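PDB 2WHK: mannan endo-1,4-beta-mannosidase from Bacillus subtilis, which catalyses the endo-hydrolysis of beta-1,4-mannosidic linkages in mannan, galactomannan and glucomannan, and so takes part in glucomannan breakdown. Local coordinates for residues V32-F37 against T319-E324. Numbering follows the deposited sequence.
Sequences VLSGAF and TLNKGE. With CA (calcium ion), chain D.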
ATOM      1  N   VAL A  32     -14.742   7.433   1.651  1.00 12.99           N
ATOM      2  CA  VAL A  32     -13.346   7.426   1.191  1.00 12.51           C
ATOM      3  C   VAL A  32     -12.437   7.680   2.389  1.00 11.85           C
ATOM      4  O   VAL A  32     -12.481   8.758   2.973  1.00 11.52           O
ATOM      5  CB  VAL A  32     -13.072   8.513   0.130  1.00 12.42           C
ATOM      6  CG1 VAL A  32     -11.605   8.478  -0.332  1.00 12.88           C
ATOM      7  CG2 VAL A  32     -14.019   8.352  -1.063  1.00 12.96           C
ATOM      8  N   LEU A  33     -11.632   6.686   2.760  1.00 11.54           N
ATOM      9  CA  LEU A  33     -10.688   6.862   3.874  1.00 11.34           C
ATOM     10  C   LEU A  33      -9.568   7.803   3.463  1.00 11.20           C
ATOM     11  O   LEU A  33      -8.941   7.618   2.424  1.00 11.14           O
ATOM     12  CB  LEU A  33     -10.073   5.538   4.340  1.00 11.32           C
ATOM     13  CG  LEU A  33     -10.835   4.729   5.386  1.00 11.97           C
ATOM     14  CD1 LEU A  33     -12.173   4.237   4.823  1.00 11.45           C
ATOM     15  CD2 LEU A  33      -9.979   3.575   5.894  1.00 13.04           C
ATOM     16  N   SER A  34      -9.307   8.805   4.291  1.00 11.29           N
ATOM     17  CA  SER A  34      -8.117   9.618   4.122  1.00 11.04           C
ATOM     18  C   SER A  34      -6.882   8.831   4.540  1.00 10.89           C
ATOM     19  O   SER A  34      -6.954   7.873   5.325  1.00 10.40           O
ATOM     20  CB  SER A  34      -8.223  10.892   4.947  1.00 11.17           C
ATOM     21  OG  SER A  34      -8.506  10.575   6.303  1.00 12.16           O
ATOM     22  N   GLY A  35      -5.741   9.242   4.010  1.00 11.18           N
ATOM     23  CA  GLY A  35      -4.494   8.577   4.324  1.00 11.00           C
ATOM     24  C   GLY A  35      -3.287   9.450   4.093  1.00 10.90           C
ATOM     25  O   GLY A  35      -3.303  10.351   3.244  1.00 10.86           O
ATOM     26  N   ALA A  36      -2.232   9.161   4.852  1.00 10.87           N
ATOM     27  CA  ALA A  36      -0.963   9.858   4.739  1.00 10.84           C
ATOM     28  C   ALA A  36       0.179   8.893   4.972  1.00 10.82           C
ATOM     29  O   ALA A  36       0.110   8.052   5.863  1.00 11.09           O
ATOM     30  CB  ALA A  36      -0.890  10.997   5.754  1.00 10.46           C
ATOM     31  N   PHE A  37       1.215   9.008   4.157  1.00 11.33           N
ATOM     32  CA  PHE A  37       2.461   8.298   4.389  1.00 12.09           C
ATOM     33  C   PHE A  37       3.252   9.006   5.488  1.00 12.72           C
ATOM     34  O   PHE A  37       3.507  10.213   5.393  1.00 13.54           O
ATOM     35  CB  PHE A  37       3.266   8.256   3.094  1.00 12.44           C
ATOM     36  CG  PHE A  37       4.575   7.537   3.214  1.00 12.28           C
ATOM     37  CD1 PHE A  37       4.634   6.237   3.704  1.00 13.01           C
ATOM     38  CD2 PHE A  37       5.747   8.140   2.784  1.00 13.87           C
ATOM     39  CE1 PHE A  37       5.853   5.561   3.791  1.00 14.42           C
ATOM     40  CE2 PHE A  37       6.968   7.476   2.883  1.00 15.08           C
ATOM     41  CZ  PHE A  37       7.018   6.182   3.383  1.00 14.97           C
ATOM     42  N   THR A 319     -15.301  12.141   2.998  1.00 15.79           N
ATOM     43  CA  THR A 319     -14.030  11.758   3.607  1.00 15.27           C
ATOM     44  C   THR A 319     -14.214  11.156   5.000  1.00 15.06           C
ATOM     45  O   THR A 319     -14.814  11.773   5.885  1.00 15.37           O
ATOM     46  CB  THR A 319     -13.059  12.940   3.638  1.00 15.26           C
ATOM     47  OG1 THR A 319     -12.980  13.505   2.323  1.00 15.13           O
ATOM     48  CG2 THR A 319     -11.667  12.487   4.073  1.00 15.03           C
ATOM     49  N   LEU A 320     -13.698   9.937   5.164  1.00 14.51           N
ATOM     50  CA  LEU A 320     -13.776   9.191   6.414  1.00 14.16           C
ATOM     51  C   LEU A 320     -12.400   9.261   7.073  1.00 13.99           C
ATOM     52  O   LEU A 320     -11.404   8.819   6.504  1.00 13.19           O
ATOM     53  CB  LEU A 320     -14.182   7.745   6.132  1.00 14.33           C
ATOM     54  CG  LEU A 320     -14.566   6.846   7.308  1.00 13.85           C
ATOM     55  CD1 LEU A 320     -15.328   5.628   6.816  1.00 14.84           C
ATOM     56  CD2 LEU A 320     -13.335   6.423   8.147  1.00 13.28           C
ATOM     57  N   ASN A 321     -12.360   9.825   8.272  1.00 13.97           N
ATOM     58  CA  ASN A 321     -11.101  10.149   8.939  1.00 14.31           C
ATOM     59  C   ASN A 321     -10.898   9.288  10.165  1.00 14.03           C
ATOM     60  O   ASN A 321     -11.770   8.504  10.529  1.00 14.32           O
ATOM     61  CB  ASN A 321     -11.096  11.633   9.305  1.00 14.56           C
ATOM     62  CG  ASN A 321     -11.089  12.517   8.077  1.00 14.51           C
ATOM     63  OD1 ASN A 321     -10.290  12.298   7.167  1.00 14.61           O
ATOM     64  ND2 ASN A 321     -11.990  13.503   8.028  1.00 14.19           N
ATOM     65  N   LYS A 322      -9.729   9.415  10.783  1.00 14.05           N
ATOM     66  CA  LYS A 322      -9.444   8.702  12.027  1.00 14.07           C
ATOM     67  C   LYS A 322     -10.589   8.943  13.011  1.00 14.69           C
ATOM     68  O   LYS A 322     -11.042  10.076  13.173  1.00 15.11           O
ATOM     69  CB  LYS A 322      -8.122   9.182  12.617  1.00 14.32           C
ATOM     70  CG  LYS A 322      -7.476   8.228  13.625  1.00 13.74           C
ATOM     71  CD  LYS A 322      -6.240   8.888  14.225  1.00 14.57           C
ATOM     72  CE  LYS A 322      -5.435   7.965  15.131  1.00 14.59           C
ATOM     73  NZ  LYS A 322      -4.328   8.712  15.798  1.00 15.06           N
ATOM     74  N   GLY A 323     -11.068   7.877  13.641  1.00 14.94           N
ATOM     75  CA  GLY A 323     -12.197   7.967  14.561  1.00 15.86           C
ATOM     76  C   GLY A 323     -13.564   7.713  13.943  1.00 16.38           C
ATOM     77  O   GLY A 323     -14.551   7.592  14.672  1.00 17.67           O
ATOM     78  N   GLU A 324     -13.628   7.631  12.611  1.00 16.28           N
ATOM     79  CA  GLU A 324     -14.888   7.373  11.902  1.00 16.31           C
ATOM     80  C   GLU A 324     -15.012   5.933  11.386  1.00 16.46           C
ATOM     81  O   GLU A 324     -15.953   5.605  10.644  1.00 16.61           O
ATOM     82  CB  GLU A 324     -15.064   8.375  10.750  1.00 16.24           C
ATOM     83  CG  GLU A 324     -15.166   9.820  11.203  1.00 17.22           C
ATOM     84  CD  GLU A 324     -15.530  10.775  10.068  1.00 17.49           C
ATOM     85  OE1 GLU A 324     -14.711  10.958   9.143  1.00 16.92           O
ATOM     86  OE2 GLU A 324     -16.638  11.360  10.093  1.00 18.45           O
TER
HETATM   87 CA    CA D1339     -16.060  12.482   7.776  1.00 17.79          CA
HETATM   88  O   HOH W   1     -14.608  13.764   9.368  1.00 16.51           O
HETATM   89  O   HOH W   2     -17.971  13.134   6.448  1.00 22.99           O
HETATM   90  O   HOH W   3     -15.410  14.686   6.625  1.00 18.59           O
HETATM   91  O   HOH W   4     -17.465  14.180   9.085  1.00 25.97           O
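Val32 and Leu33 pair in parallel with Thr319 and Leu320, a short extra strand alongside the start of strand 32-40, the first strand of the TIM barrel. Two backbone bonds define the register: Leu320 N to Val32 O at 2.8 Å, nearly straight at 177°, and Ser34 N to Leu320 O at 3.0 Å. This buried pairing is the tight part. A chi1 of 54° sets Ser34 OG between the backbone N and the carbonyl carbon, from where it donates to Asn321 OD1 at 2.6 Å, in the carbonyl plane and on a lone pair. OG is also hydrogen-bonded to Ala62 N. With OD1 held by Ser34, and ND2 by Tyr314 O and a calcium-bound water, the amide's rotation is fixed. The leucines lie side by side, pointing the same way; Leu33 CD1 meets both Leu320 methyls, CD1 at 4.0 Å, and Trp20 touches both residues. By contrast, a type II turn from Asn321 to Glu324 leads out through exposed Gly323. Asn321 N donates to Glu324 OE1 at 2.8 Å, on the anti lone pair. Both Glu324 oxygens chelate calcium with Thr319 O and Asn30 OD1, and four waters complete the shell on the side away from the Thr319 and Glu324 ligands. Thr319 C=O and Leu320 N-H share one peptide group, so calcium probably strengthens that donor to Val32 O, which would link ion and pairing.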